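Local coordinates for lipoprotein NlpE (Escherichia coli, PDB 2Z4I) that activates the Cpx envelope stress pathway from the outer membrane and takes part in copper homeostasis and in adhesion of cells to hydrophobic surfaces, at residues A[46-51]-A[68-73]; A[23-28]-A[39-44]; A[32-37]-A[53-58]. The protein carries 1 engineered substitution. One frame throughout, in Å; residues are numbered along the deposited sequence.

Contact 1 (A[46-51]-A[68-73]); sequences DGTWVM and YGTWAR
Gly69 O is gripped twice by strand 48-51: Trp49 N donates a hydrogen bond of 2.9 Å, and Thr48 CA adds a CA-H...O contact at 3.3 Å. Gly69 N returns the ladder to Trp49 O, and Trp71 N reaches Gly47 O at 2.9 Å, so the antiparallel pairing extends into the turn. Both tryptophans have CG between their own backbone N and carbonyl carbon (chi1 58° at Trp49), which folds each indole back across the partner strand. The Trp49 ring lies with one face over the peptide joining Tyr68 to Gly69, where a side chain would run into Trp49 NE1, and its NE1 makes a weak, bent bond to Thr70 O (2.8 Å). Trp71 NE1 makes a likewise weak, bent bond to Thr48 O (3.0 Å). The two indoles meet rim to rim, their planes 63° apart. Replacing Trp49 with an alanine is likely to uncover the Tyr68-Gly69 peptide and leave Thr70 O without its indole donor. On the other face, Val50 packs beside Tyr68. Strands 48-51 and 68-72 run 129° apart, a strong twist in the barrel wall; strand 34-43 flanks one side and strand 77-82 the other, where Trp49 NE1 also bonds weakly to Thr81 O.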
ATOM      1  N   ASP A  46       7.546  13.724 -39.628  1.00 46.25           N
ATOM      2  CA  ASP A  46       8.383  13.286 -40.723  1.00 45.39           C
ATOM      3  C   ASP A  46       8.764  11.817 -40.620  1.00 44.75           C
ATOM      4  O   ASP A  46       9.853  11.425 -41.035  1.00 45.71           O
ATOM      5  CB  ASP A  46       9.637  14.164 -40.815  1.00 45.92           C
ATOM      6  CG  ASP A  46      10.495  14.088 -39.573  1.00 47.22           C
ATOM      7  OD1 ASP A  46       9.932  13.838 -38.488  1.00 50.44           O
ATOM      8  OD2 ASP A  46      11.725  14.290 -39.676  1.00 45.32           O
ATOM      9  N   GLY A  47       7.868  11.009 -40.060  1.00 43.83           N
ATOM     10  CA  GLY A  47       8.110   9.575 -39.955  1.00 41.35           C
ATOM     11  C   GLY A  47       9.294   9.107 -39.134  1.00 40.46           C
ATOM     12  O   GLY A  47       9.677   7.937 -39.175  1.00 40.62           O
ATOM     13  N   THR A  48       9.894  10.017 -38.382  1.00 40.70           N
ATOM     14  CA  THR A  48      11.018   9.651 -37.535  1.00 37.91           C
ATOM     15  C   THR A  48      10.564   9.683 -36.089  1.00 35.21           C
ATOM     16  O   THR A  48       9.554  10.302 -35.756  1.00 34.59           O
ATOM     17  CB  THR A  48      12.178  10.618 -37.710  1.00 38.66           C
ATOM     18  OG1 THR A  48      11.691  11.965 -37.625  1.00 40.57           O
ATOM     19  CG2 THR A  48      12.832  10.402 -39.054  1.00 39.23           C
ATOM     20  N   TRP A  49      11.312   9.003 -35.238  1.00 33.80           N
ATOM     21  CA  TRP A  49      11.004   8.937 -33.822  1.00 32.90           C
ATOM     22  C   TRP A  49      12.291   9.095 -33.035  1.00 34.56           C
ATOM     23  O   TRP A  49      13.391   8.901 -33.552  1.00 32.76           O
ATOM     24  CB  TRP A  49      10.382   7.584 -33.461  1.00 28.80           C
ATOM     25  CG  TRP A  49      11.260   6.398 -33.808  1.00 26.22           C
ATOM     26  CD1 TRP A  49      11.328   5.753 -35.013  1.00 25.14           C
ATOM     27  CD2 TRP A  49      12.205   5.742 -32.953  1.00 22.39           C
ATOM     28  NE1 TRP A  49      12.254   4.739 -34.960  1.00 23.33           N
ATOM     29  CE2 TRP A  49      12.804   4.707 -33.706  1.00 22.62           C
ATOM     30  CE3 TRP A  49      12.601   5.924 -31.626  1.00 21.56           C
ATOM     31  CZ2 TRP A  49      13.782   3.855 -33.171  1.00 22.04           C
ATOM     32  CZ3 TRP A  49      13.577   5.073 -31.089  1.00 20.12           C
ATOM     33  CH2 TRP A  49      14.152   4.053 -31.865  1.00 20.39           C
ATOM     34  N   VAL A  50      12.136   9.438 -31.766  1.00 37.62           N
ATOM     35  CA  VAL A  50      13.274   9.603 -30.882  1.00 39.02           C
ATOM     36  C   VAL A  50      12.797   9.079 -29.545  1.00 37.76           C
ATOM     37  O   VAL A  50      11.684   9.392 -29.110  1.00 37.94           O
ATOM     38  CB  VAL A  50      13.689  11.100 -30.756  1.00 40.59           C
ATOM     39  CG1 VAL A  50      12.601  11.888 -30.038  1.00 39.87           C
ATOM     40  CG2 VAL A  50      15.024  11.208 -30.020  1.00 41.08           C
HETATM   41  N   MSE A  51      13.623   8.255 -28.918  1.00 37.14           N
HETATM   42  CA  MSE A  51      13.280   7.689 -27.628  1.00 38.80           C
HETATM   43  C   MSE A  51      14.328   8.057 -26.600  1.00 37.85           C
HETATM   44  O   MSE A  51      15.519   8.104 -26.901  1.00 38.48           O
HETATM   45  CB  MSE A  51      13.181   6.175 -27.713  1.00 42.01           C
HETATM   46  CG  MSE A  51      12.837   5.544 -26.387  1.00 46.36           C
HETATM   47 SE   MSE A  51      12.422   3.685 -26.582  1.00 57.47          SE
HETATM   48  CE  MSE A  51      10.617   3.890 -27.274  1.00 50.00           C
ATOM     49  N   TYR A  68      16.981   6.936 -31.924  1.00 37.37           N
ATOM     50  CA  TYR A  68      16.072   7.464 -32.911  1.00 37.65           C
ATOM     51  C   TYR A  68      16.044   6.504 -34.074  1.00 36.81           C
ATOM     52  O   TYR A  68      16.756   5.506 -34.069  1.00 38.13           O
ATOM     53  CB  TYR A  68      16.524   8.863 -33.349  1.00 37.67           C
ATOM     54  CG  TYR A  68      17.705   8.870 -34.278  1.00 36.22           C
ATOM     55  CD1 TYR A  68      17.532   9.072 -35.642  1.00 36.12           C
ATOM     56  CD2 TYR A  68      18.988   8.620 -33.804  1.00 37.51           C
ATOM     57  CE1 TYR A  68      18.612   9.020 -36.523  1.00 37.39           C
ATOM     58  CE2 TYR A  68      20.084   8.561 -34.674  1.00 38.34           C
ATOM     59  CZ  TYR A  68      19.883   8.757 -36.035  1.00 39.23           C
ATOM     60  OH  TYR A  68      20.945   8.641 -36.914  1.00 42.78           O
ATOM     61  N   GLY A  69      15.211   6.805 -35.061  1.00 35.57           N
ATOM     62  CA  GLY A  69      15.081   5.950 -36.223  1.00 32.90           C
ATOM     63  C   GLY A  69      13.796   6.353 -36.903  1.00 31.25           C
ATOM     64  O   GLY A  69      13.243   7.393 -36.582  1.00 29.50           O
ATOM     65  N   THR A  70      13.319   5.539 -37.834  1.00 32.60           N
ATOM     66  CA  THR A  70      12.089   5.837 -38.565  1.00 32.91           C
ATOM     67  C   THR A  70      11.032   4.882 -38.076  1.00 32.06           C
ATOM     68  O   THR A  70      11.367   3.861 -37.509  1.00 32.64           O
ATOM     69  CB  THR A  70      12.293   5.618 -40.064  1.00 33.52           C
ATOM     70  OG1 THR A  70      12.765   4.285 -40.285  1.00 34.94           O
ATOM     71  CG2 THR A  70      13.331   6.573 -40.599  1.00 33.92           C
ATOM     72  N   TRP A  71       9.765   5.200 -38.289  1.00 33.93           N
ATOM     73  CA  TRP A  71       8.690   4.316 -37.839  1.00 36.70           C
ATOM     74  C   TRP A  71       7.609   4.140 -38.893  1.00 38.56           C
ATOM     75  O   TRP A  71       7.259   5.083 -39.598  1.00 38.74           O
ATOM     76  CB  TRP A  71       8.038   4.872 -36.577  1.00 38.84           C
ATOM     77  CG  TRP A  71       7.546   6.267 -36.748  1.00 39.84           C
ATOM     78  CD1 TRP A  71       8.268   7.409 -36.592  1.00 40.32           C
ATOM     79  CD2 TRP A  71       6.251   6.669 -37.201  1.00 41.70           C
ATOM     80  NE1 TRP A  71       7.506   8.502 -36.925  1.00 40.99           N
ATOM     81  CE2 TRP A  71       6.263   8.077 -37.304  1.00 41.17           C
ATOM     82  CE3 TRP A  71       5.079   5.976 -37.537  1.00 44.41           C
ATOM     83  CZ2 TRP A  71       5.151   8.810 -37.730  1.00 41.93           C
ATOM     84  CZ3 TRP A  71       3.966   6.710 -37.962  1.00 45.21           C
ATOM     85  CH2 TRP A  71       4.015   8.113 -38.054  1.00 43.39           C
ATOM     86  N   ALA A  72       7.072   2.930 -38.990  1.00 39.56           N
ATOM     87  CA  ALA A  72       6.012   2.644 -39.948  1.00 41.06           C
ATOM     88  C   ALA A  72       4.854   2.091 -39.147  1.00 44.58           C
ATOM     89  O   ALA A  72       5.064   1.312 -38.228  1.00 45.81           O
ATOM     90  CB  ALA A  72       6.474   1.625 -40.948  1.00 36.25           C
ATOM     91  N   ARG A  73       3.631   2.480 -39.477  1.00 48.52           N
ATOM     92  CA  ARG A  73       2.503   1.973 -38.714  1.00 52.84           C
ATOM     93  C   ARG A  73       1.446   1.320 -39.561  1.00 54.80           C
ATOM     94  O   ARG A  73       0.940   1.913 -40.503  1.00 53.93           O
ATOM     95  CB  ARG A  73       1.849   3.088 -37.904  1.00 54.56           C
ATOM     96  CG  ARG A  73       1.423   4.278 -38.731  1.00 58.52           C
ATOM     97  CD  ARG A  73       0.340   5.052 -38.018  1.00 61.91           C
ATOM     98  NE  ARG A  73      -0.783   4.174 -37.690  1.00 66.03           N
ATOM     99  CZ  ARG A  73      -1.927   4.585 -37.153  1.00 68.20           C
ATOM    100  NH1 ARG A  73      -2.112   5.872 -36.876  1.00 68.72           N
ATOM    101  NH2 ARG A  73      -2.890   3.709 -36.894  1.00 69.60           N
TER

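Contact 2 (A[23-28]-A[39-44]); sequences QSWRGV and TSLFLE
Arg26 sets CG anti to its carbonyl carbon (chi1 -46°) and then bends at chi2 (-47°), which brings its chain over the neighbouring strand toward Phe42, whose ring leans in from a CG anti to its own carbonyl carbon. Arg26 CD then rests on Ser40 CB at 3.5 Å, and the guanidinium presents one face to Phe42 CZ. The planes of guanidinium and ring are inclined by 51°, so this is an oblique crossing with Arg26 NH2 3.6 Å from Phe42 CE1, not a flat stack. Ser24 OG sits at the edge of the guanidinium, where it accepts a long, weak hydrogen bond from Arg26 NE (3.4 Å), and it also lies beside the Phe42 ring. On the other face of the sheet, Leu43 lies at the six-membered edge of the Trp25 indole, though the closeness of this fit is doubtful in the model, while Leu41 stands more loosely alongside. An antiparallel ladder fixes the register of the strands, running from Leu43 N to Gln23 O (2.7 Å), through the paired bonds of Trp25 with Leu41, to Thr39 N and Gly27 O (2.8 Å); the return bond from Gly27 N to Thr39 O is weak. This first hairpin of the calycin-like barrel points Trp25 and Leu41 inward, where both touch Leu97 of strand 96-100 and Leu41 also meets Leu80. Strand 48-56 pairs with the far edge of 34-43 through Ser40 and Phe42.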
ATOM      1  N   GLN A  23       1.094  11.262 -30.498  1.00 62.92           N
ATOM      2  CA  GLN A  23       2.463  11.162 -30.965  1.00 60.84           C
ATOM      3  C   GLN A  23       3.553  11.268 -29.896  1.00 58.63           C
ATOM      4  O   GLN A  23       4.742  11.363 -30.217  1.00 58.94           O
ATOM      5  CB  GLN A  23       2.702  12.184 -32.082  1.00 62.40           C
ATOM      6  CG  GLN A  23       2.753  13.642 -31.661  1.00 64.31           C
ATOM      7  CD  GLN A  23       3.074  14.559 -32.839  1.00 66.74           C
ATOM      8  OE1 GLN A  23       3.391  15.736 -32.661  1.00 67.88           O
ATOM      9  NE2 GLN A  23       2.984  14.019 -34.051  1.00 66.88           N
ATOM     10  N   SER A  24       3.161  11.223 -28.628  1.00 54.57           N
ATOM     11  CA  SER A  24       4.134  11.301 -27.549  1.00 50.60           C
ATOM     12  C   SER A  24       3.718  10.403 -26.380  1.00 47.14           C
ATOM     13  O   SER A  24       2.605  10.517 -25.872  1.00 45.84           O
ATOM     14  CB  SER A  24       4.275  12.753 -27.101  1.00 51.39           C
ATOM     15  OG  SER A  24       5.297  12.877 -26.133  1.00 54.39           O
ATOM     16  N   TRP A  25       4.611   9.510 -25.954  1.00 43.70           N
ATOM     17  CA  TRP A  25       4.306   8.580 -24.865  1.00 40.76           C
ATOM     18  C   TRP A  25       5.320   8.588 -23.735  1.00 38.75           C
ATOM     19  O   TRP A  25       6.521   8.607 -23.972  1.00 39.85           O
ATOM     20  CB  TRP A  25       4.203   7.149 -25.405  1.00 39.90           C
ATOM     21  CG  TRP A  25       2.927   6.845 -26.141  1.00 40.30           C
ATOM     22  CD1 TRP A  25       1.730   6.451 -25.601  1.00 41.08           C
ATOM     23  CD2 TRP A  25       2.714   6.946 -27.543  1.00 38.96           C
ATOM     24  NE1 TRP A  25       0.783   6.304 -26.589  1.00 38.94           N
ATOM     25  CE2 TRP A  25       1.363   6.602 -27.792  1.00 39.54           C
ATOM     26  CE3 TRP A  25       3.532   7.294 -28.617  1.00 40.17           C
ATOM     27  CZ2 TRP A  25       0.817   6.600 -29.069  1.00 41.14           C
ATOM     28  CZ3 TRP A  25       2.990   7.293 -29.889  1.00 43.75           C
ATOM     29  CH2 TRP A  25       1.640   6.946 -30.106  1.00 43.85           C
ATOM     30  N   ARG A  26       4.832   8.548 -22.500  1.00 37.09           N
ATOM     31  CA  ARG A  26       5.714   8.526 -21.339  1.00 35.17           C
ATOM     32  C   ARG A  26       5.324   7.374 -20.446  1.00 32.36           C
ATOM     33  O   ARG A  26       4.208   6.871 -20.533  1.00 30.72           O
ATOM     34  CB  ARG A  26       5.600   9.807 -20.498  1.00 37.78           C
ATOM     35  CG  ARG A  26       5.615  11.118 -21.244  1.00 39.82           C
ATOM     36  CD  ARG A  26       6.714  11.193 -22.264  1.00 43.27           C
ATOM     37  NE  ARG A  26       6.548  12.420 -23.021  1.00 48.15           N
ATOM     38  CZ  ARG A  26       7.077  13.580 -22.661  1.00 51.68           C
ATOM     39  NH1 ARG A  26       7.826  13.645 -21.560  1.00 52.62           N
ATOM     40  NH2 ARG A  26       6.825  14.675 -23.377  1.00 52.92           N
ATOM     41  N   GLY A  27       6.243   6.993 -19.564  1.00 30.90           N
ATOM     42  CA  GLY A  27       5.999   5.910 -18.633  1.00 29.76           C
ATOM     43  C   GLY A  27       7.301   5.445 -18.011  1.00 30.33           C
ATOM     44  O   GLY A  27       8.381   5.678 -18.568  1.00 30.19           O
ATOM     45  N   VAL A  28       7.217   4.802 -16.852  1.00 29.14           N
ATOM     46  CA  VAL A  28       8.413   4.302 -16.198  1.00 30.65           C
ATOM     47  C   VAL A  28       8.357   2.787 -16.231  1.00 32.69           C
ATOM     48  O   VAL A  28       7.403   2.174 -15.722  1.00 36.31           O
ATOM     49  CB  VAL A  28       8.504   4.738 -14.743  1.00 30.01           C
ATOM     50  CG1 VAL A  28       9.855   4.347 -14.203  1.00 30.48           C
ATOM     51  CG2 VAL A  28       8.273   6.230 -14.617  1.00 28.91           C
ATOM     52  N   THR A  39      10.968   6.368 -19.468  1.00 34.21           N
ATOM     53  CA  THR A  39      10.914   6.227 -20.916  1.00 31.38           C
ATOM     54  C   THR A  39      10.020   7.247 -21.593  1.00 31.44           C
ATOM     55  O   THR A  39       8.957   7.596 -21.088  1.00 33.82           O
ATOM     56  CB  THR A  39      10.415   4.821 -21.252  1.00 30.74           C
ATOM     57  OG1 THR A  39      11.310   3.868 -20.665  1.00 31.93           O
ATOM     58  CG2 THR A  39      10.338   4.598 -22.750  1.00 27.59           C
ATOM     59  N   SER A  40      10.448   7.750 -22.739  1.00 30.64           N
ATOM     60  CA  SER A  40       9.614   8.701 -23.461  1.00 31.18           C
ATOM     61  C   SER A  40       9.879   8.487 -24.928  1.00 30.01           C
ATOM     62  O   SER A  40      11.034   8.507 -25.361  1.00 29.03           O
ATOM     63  CB  SER A  40       9.931  10.143 -23.060  1.00 31.87           C
ATOM     64  OG  SER A  40      11.303  10.421 -23.237  1.00 35.11           O
ATOM     65  N   LEU A  41       8.800   8.248 -25.672  1.00 28.58           N
ATOM     66  CA  LEU A  41       8.861   8.003 -27.106  1.00 28.55           C
ATOM     67  C   LEU A  41       8.161   9.139 -27.815  1.00 29.96           C
ATOM     68  O   LEU A  41       7.063   9.543 -27.420  1.00 30.00           O
ATOM     69  CB  LEU A  41       8.182   6.675 -27.443  1.00 25.99           C
ATOM     70  CG  LEU A  41       7.883   6.366 -28.912  1.00 25.67           C
ATOM     71  CD1 LEU A  41       9.153   6.394 -29.738  1.00 25.25           C
ATOM     72  CD2 LEU A  41       7.233   4.995 -29.006  1.00 25.92           C
ATOM     73  N   PHE A  42       8.806   9.652 -28.862  1.00 31.40           N
ATOM     74  CA  PHE A  42       8.275  10.767 -29.630  1.00 32.37           C
ATOM     75  C   PHE A  42       8.122  10.402 -31.091  1.00 35.10           C
ATOM     76  O   PHE A  42       9.108  10.116 -31.786  1.00 35.22           O
ATOM     77  CB  PHE A  42       9.209  11.959 -29.507  1.00 30.83           C
ATOM     78  CG  PHE A  42       9.330  12.486 -28.116  1.00 30.01           C
ATOM     79  CD1 PHE A  42       8.567  13.563 -27.699  1.00 31.83           C
ATOM     80  CD2 PHE A  42      10.191  11.893 -27.210  1.00 29.98           C
ATOM     81  CE1 PHE A  42       8.661  14.045 -26.397  1.00 30.78           C
ATOM     82  CE2 PHE A  42      10.285  12.369 -25.910  1.00 31.91           C
ATOM     83  CZ  PHE A  42       9.517  13.448 -25.507  1.00 31.15           C
ATOM     84  N   LEU A  43       6.882  10.420 -31.563  1.00 37.25           N
ATOM     85  CA  LEU A  43       6.620  10.088 -32.953  1.00 40.47           C
ATOM     86  C   LEU A  43       6.464  11.366 -33.740  1.00 42.29           C
ATOM     87  O   LEU A  43       5.531  12.130 -33.523  1.00 43.85           O
ATOM     88  CB  LEU A  43       5.369   9.215 -33.068  1.00 39.87           C
ATOM     89  CG  LEU A  43       5.561   7.814 -32.467  1.00 39.50           C
ATOM     90  CD1 LEU A  43       4.319   6.980 -32.669  1.00 39.52           C
ATOM     91  CD2 LEU A  43       6.746   7.148 -33.127  1.00 37.28           C
ATOM     92  N   GLU A  44       7.387  11.592 -34.662  1.00 43.73           N
ATOM     93  CA  GLU A  44       7.363  12.801 -35.449  1.00 46.28           C
ATOM     94  C   GLU A  44       6.643  12.719 -36.797  1.00 48.39           C
ATOM     95  O   GLU A  44       6.528  11.656 -37.418  1.00 48.28           O
ATOM     96  CB  GLU A  44       8.795  13.305 -35.636  1.00 47.33           C
ATOM     97  CG  GLU A  44       9.520  13.504 -34.317  1.00 48.07           C
ATOM     98  CD  GLU A  44       8.720  14.352 -33.345  1.00 49.09           C
ATOM     99  OE1 GLU A  44       8.733  15.595 -33.469  1.00 47.89           O
ATOM    100  OE2 GLU A  44       8.061  13.766 -32.461  1.00 51.75           O
TER

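Contact 3 (A[32-37]-A[53-58]); sequences ADCEGI and ERYLGA
The touching parts, 34-37 and 53-57, run 153° apart, where both chains change course: one turns a corner at Glu35, and in the other a type II beta turn spans Tyr55 to Ala58, with Gly57 at its third position. Leu56 N donates to Gly36 O at 3.0 Å, and Glu35 N makes only a weak bond to Leu56 O (3.2 Å), so the pairing frays toward the turn. Ile37 and Tyr55, a non-hydrogen-bonded pair, lie side by side and point the same way. Ile37 CG2, the branch anti to its backbone N, is placed over the phenol face, 4.2 Å from the Tyr55 ring centroid and 19° off its normal, as a CH-pi contact. Cys34 SG comes to the Tyr55 ring at its edge, in plane, 5.2 Å from the centroid, a sulfur-aromatic contact. The ring is thus bordered by an aliphatic branch above and a sulfur beside it. Glu35 extends its carboxylate toward Gly57, while Glu35 CB packs on Leu56 CB (3.9 Å). Cys34 is disulfide-bonded to Cys31, closing the CXXC motif at the hairpin end of strands 24-31 and 34-43. Cys31 touches both Ile37 and Tyr55, and strand 64-72 lies on the other side of 53-56, with Phe65 against Tyr55.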
ATOM      1  N   ALA A  32      15.797  -4.078 -14.050  1.00 50.08           N
ATOM      2  CA  ALA A  32      16.387  -5.238 -13.395  1.00 51.57           C
ATOM      3  C   ALA A  32      17.476  -4.820 -12.414  1.00 52.49           C
ATOM      4  O   ALA A  32      17.829  -5.569 -11.506  1.00 52.29           O
ATOM      5  CB  ALA A  32      16.962  -6.189 -14.441  1.00 51.06           C
ATOM      6  N   ASP A  33      18.008  -3.620 -12.592  1.00 53.66           N
ATOM      7  CA  ASP A  33      19.052  -3.156 -11.707  1.00 55.51           C
ATOM      8  C   ASP A  33      18.866  -1.747 -11.180  1.00 55.58           C
ATOM      9  O   ASP A  33      19.839  -1.045 -10.912  1.00 56.21           O
ATOM     10  CB  ASP A  33      20.405  -3.289 -12.395  1.00 58.94           C
ATOM     11  CG  ASP A  33      21.058  -4.634 -12.123  1.00 63.00           C
ATOM     12  OD1 ASP A  33      21.241  -4.955 -10.924  1.00 64.48           O
ATOM     13  OD2 ASP A  33      21.388  -5.365 -13.091  1.00 64.98           O
ATOM     14  N   CYS A  34      17.617  -1.327 -11.031  1.00 55.11           N
ATOM     15  CA  CYS A  34      17.356  -0.006 -10.495  1.00 54.52           C
ATOM     16  C   CYS A  34      15.893   0.301 -10.245  1.00 54.29           C
ATOM     17  O   CYS A  34      15.018  -0.527 -10.493  1.00 55.50           O
ATOM     18  CB  CYS A  34      17.993   1.067 -11.379  1.00 54.14           C
ATOM     19  SG  CYS A  34      17.235   1.484 -12.982  1.00 55.92           S
ATOM     20  N   GLU A  35      15.651   1.497  -9.726  1.00 53.88           N
ATOM     21  CA  GLU A  35      14.318   1.965  -9.382  1.00 53.47           C
ATOM     22  C   GLU A  35      13.335   1.934 -10.538  1.00 51.32           C
ATOM     23  O   GLU A  35      12.149   1.667 -10.354  1.00 51.78           O
ATOM     24  CB  GLU A  35      14.419   3.381  -8.810  1.00 55.92           C
ATOM     25  CG  GLU A  35      15.102   3.435  -7.442  1.00 59.05           C
ATOM     26  CD  GLU A  35      15.467   4.849  -7.010  1.00 61.80           C
ATOM     27  OE1 GLU A  35      14.574   5.726  -6.961  1.00 62.62           O
ATOM     28  OE2 GLU A  35      16.657   5.082  -6.716  1.00 64.65           O
ATOM     29  N   GLY A  36      13.830   2.211 -11.735  1.00 49.81           N
ATOM     30  CA  GLY A  36      12.962   2.199 -12.895  1.00 46.92           C
ATOM     31  C   GLY A  36      13.560   2.999 -14.025  1.00 44.47           C
ATOM     32  O   GLY A  36      14.462   3.808 -13.801  1.00 45.48           O
ATOM     33  N   ILE A  37      13.061   2.773 -15.236  1.00 41.46           N
ATOM     34  CA  ILE A  37      13.554   3.488 -16.395  1.00 37.42           C
ATOM     35  C   ILE A  37      12.516   4.481 -16.914  1.00 37.17           C
ATOM     36  O   ILE A  37      11.435   4.086 -17.353  1.00 35.79           O
ATOM     37  CB  ILE A  37      13.911   2.520 -17.532  1.00 36.06           C
ATOM     38  CG1 ILE A  37      14.851   1.435 -17.028  1.00 37.13           C
ATOM     39  CG2 ILE A  37      14.630   3.253 -18.623  1.00 35.92           C
ATOM     40  CD1 ILE A  37      15.243   0.423 -18.097  1.00 36.24           C
ATOM     41  N   GLU A  53      15.697   7.239 -22.612  1.00 35.37           N
ATOM     42  CA  GLU A  53      15.598   6.363 -21.462  1.00 35.59           C
ATOM     43  C   GLU A  53      16.485   6.894 -20.359  1.00 35.83           C
ATOM     44  O   GLU A  53      17.672   7.093 -20.574  1.00 36.19           O
ATOM     45  CB  GLU A  53      16.038   4.949 -21.821  1.00 36.51           C
ATOM     46  CG  GLU A  53      15.227   4.307 -22.921  1.00 38.94           C
ATOM     47  CD  GLU A  53      15.683   2.895 -23.205  1.00 40.99           C
ATOM     48  OE1 GLU A  53      15.428   2.407 -24.319  1.00 43.43           O
ATOM     49  OE2 GLU A  53      16.293   2.271 -22.309  1.00 42.39           O
ATOM     50  N   ARG A  54      15.908   7.127 -19.184  1.00 36.70           N
ATOM     51  CA  ARG A  54      16.658   7.625 -18.043  1.00 37.70           C
ATOM     52  C   ARG A  54      16.547   6.640 -16.885  1.00 39.42           C
ATOM     53  O   ARG A  54      15.464   6.177 -16.561  1.00 40.34           O
ATOM     54  CB  ARG A  54      16.132   8.985 -17.631  1.00 39.54           C
ATOM     55  CG  ARG A  54      16.952   9.601 -16.546  1.00 44.96           C
ATOM     56  CD  ARG A  54      16.487  10.991 -16.177  1.00 49.09           C
ATOM     57  NE  ARG A  54      16.993  11.308 -14.848  1.00 55.35           N
ATOM     58  CZ  ARG A  54      18.278  11.487 -14.557  1.00 57.83           C
ATOM     59  NH1 ARG A  54      19.197  11.395 -15.516  1.00 58.71           N
ATOM     60  NH2 ARG A  54      18.648  11.714 -13.298  1.00 58.04           N
ATOM     61  N   TYR A  55      17.670   6.324 -16.255  1.00 42.44           N
ATOM     62  CA  TYR A  55      17.697   5.356 -15.164  1.00 44.23           C
ATOM     63  C   TYR A  55      17.678   5.943 -13.772  1.00 45.45           C
ATOM     64  O   TYR A  55      18.671   6.503 -13.316  1.00 45.43           O
ATOM     65  CB  TYR A  55      18.928   4.464 -15.312  1.00 45.90           C
ATOM     66  CG  TYR A  55      18.892   3.643 -16.567  1.00 48.71           C
ATOM     67  CD1 TYR A  55      18.334   2.365 -16.574  1.00 50.44           C
ATOM     68  CD2 TYR A  55      19.334   4.174 -17.770  1.00 50.98           C
ATOM     69  CE1 TYR A  55      18.212   1.639 -17.753  1.00 52.27           C
ATOM     70  CE2 TYR A  55      19.217   3.460 -18.957  1.00 54.39           C
ATOM     71  CZ  TYR A  55      18.652   2.193 -18.942  1.00 54.57           C
ATOM     72  OH  TYR A  55      18.514   1.508 -20.127  1.00 57.22           O
ATOM     73  N   LEU A  56      16.546   5.799 -13.096  1.00 47.20           N
ATOM     74  CA  LEU A  56      16.402   6.295 -11.740  1.00 49.95           C
ATOM     75  C   LEU A  56      17.184   5.367 -10.822  1.00 52.53           C
ATOM     76  O   LEU A  56      17.062   4.144 -10.929  1.00 52.76           O
ATOM     77  CB  LEU A  56      14.932   6.296 -11.341  1.00 50.81           C
ATOM     78  CG  LEU A  56      14.046   7.197 -12.196  1.00 52.57           C
ATOM     79  CD1 LEU A  56      12.576   6.961 -11.887  1.00 53.68           C
ATOM     80  CD2 LEU A  56      14.416   8.633 -11.922  1.00 54.33           C
ATOM     81  N   GLY A  57      17.977   5.949  -9.924  1.00 54.74           N
ATOM     82  CA  GLY A  57      18.780   5.154  -9.011  1.00 57.98           C
ATOM     83  C   GLY A  57      19.897   4.447  -9.762  1.00 60.81           C
ATOM     84  O   GLY A  57      20.194   3.279  -9.511  1.00 61.11           O
ATOM     85  N   ALA A  58      20.523   5.169 -10.683  1.00 63.19           N
ATOM     86  CA  ALA A  58      21.593   4.621 -11.503  1.00 66.26           C
ATOM     87  C   ALA A  58      22.935   4.386 -10.806  1.00 68.43           C
ATOM     88  O   ALA A  58      23.358   5.139  -9.926  1.00 67.92           O
ATOM     89  CB  ALA A  58      21.807   5.515 -12.722  1.00 66.80           C
TER

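In the fold
The three contacts sample consecutive strands of one up-and-down antiparallel barrel, the N-terminal domain. Contacts 1 and 2 are neighbours, with centres about 11 Å apart, and meet where Val50 O lies 2.9 Å from Phe42 N, a probable hydrogen bond between strands 48-56 and 34-43. Contact 3 pairs those same two strands at their other end, its centre about 17 Å from that of contact 2 and about 24 Å from that of contact 1. Val28 CG1 reaches Ile37 O (3.5 Å), linking contacts 2 and 3. Contact 3 holds Cys34, one half of the CXXC disulfide with Cys31, whereas the tryptophan-rich pairing of contact 1 lies toward the opposite end of strand 48-56.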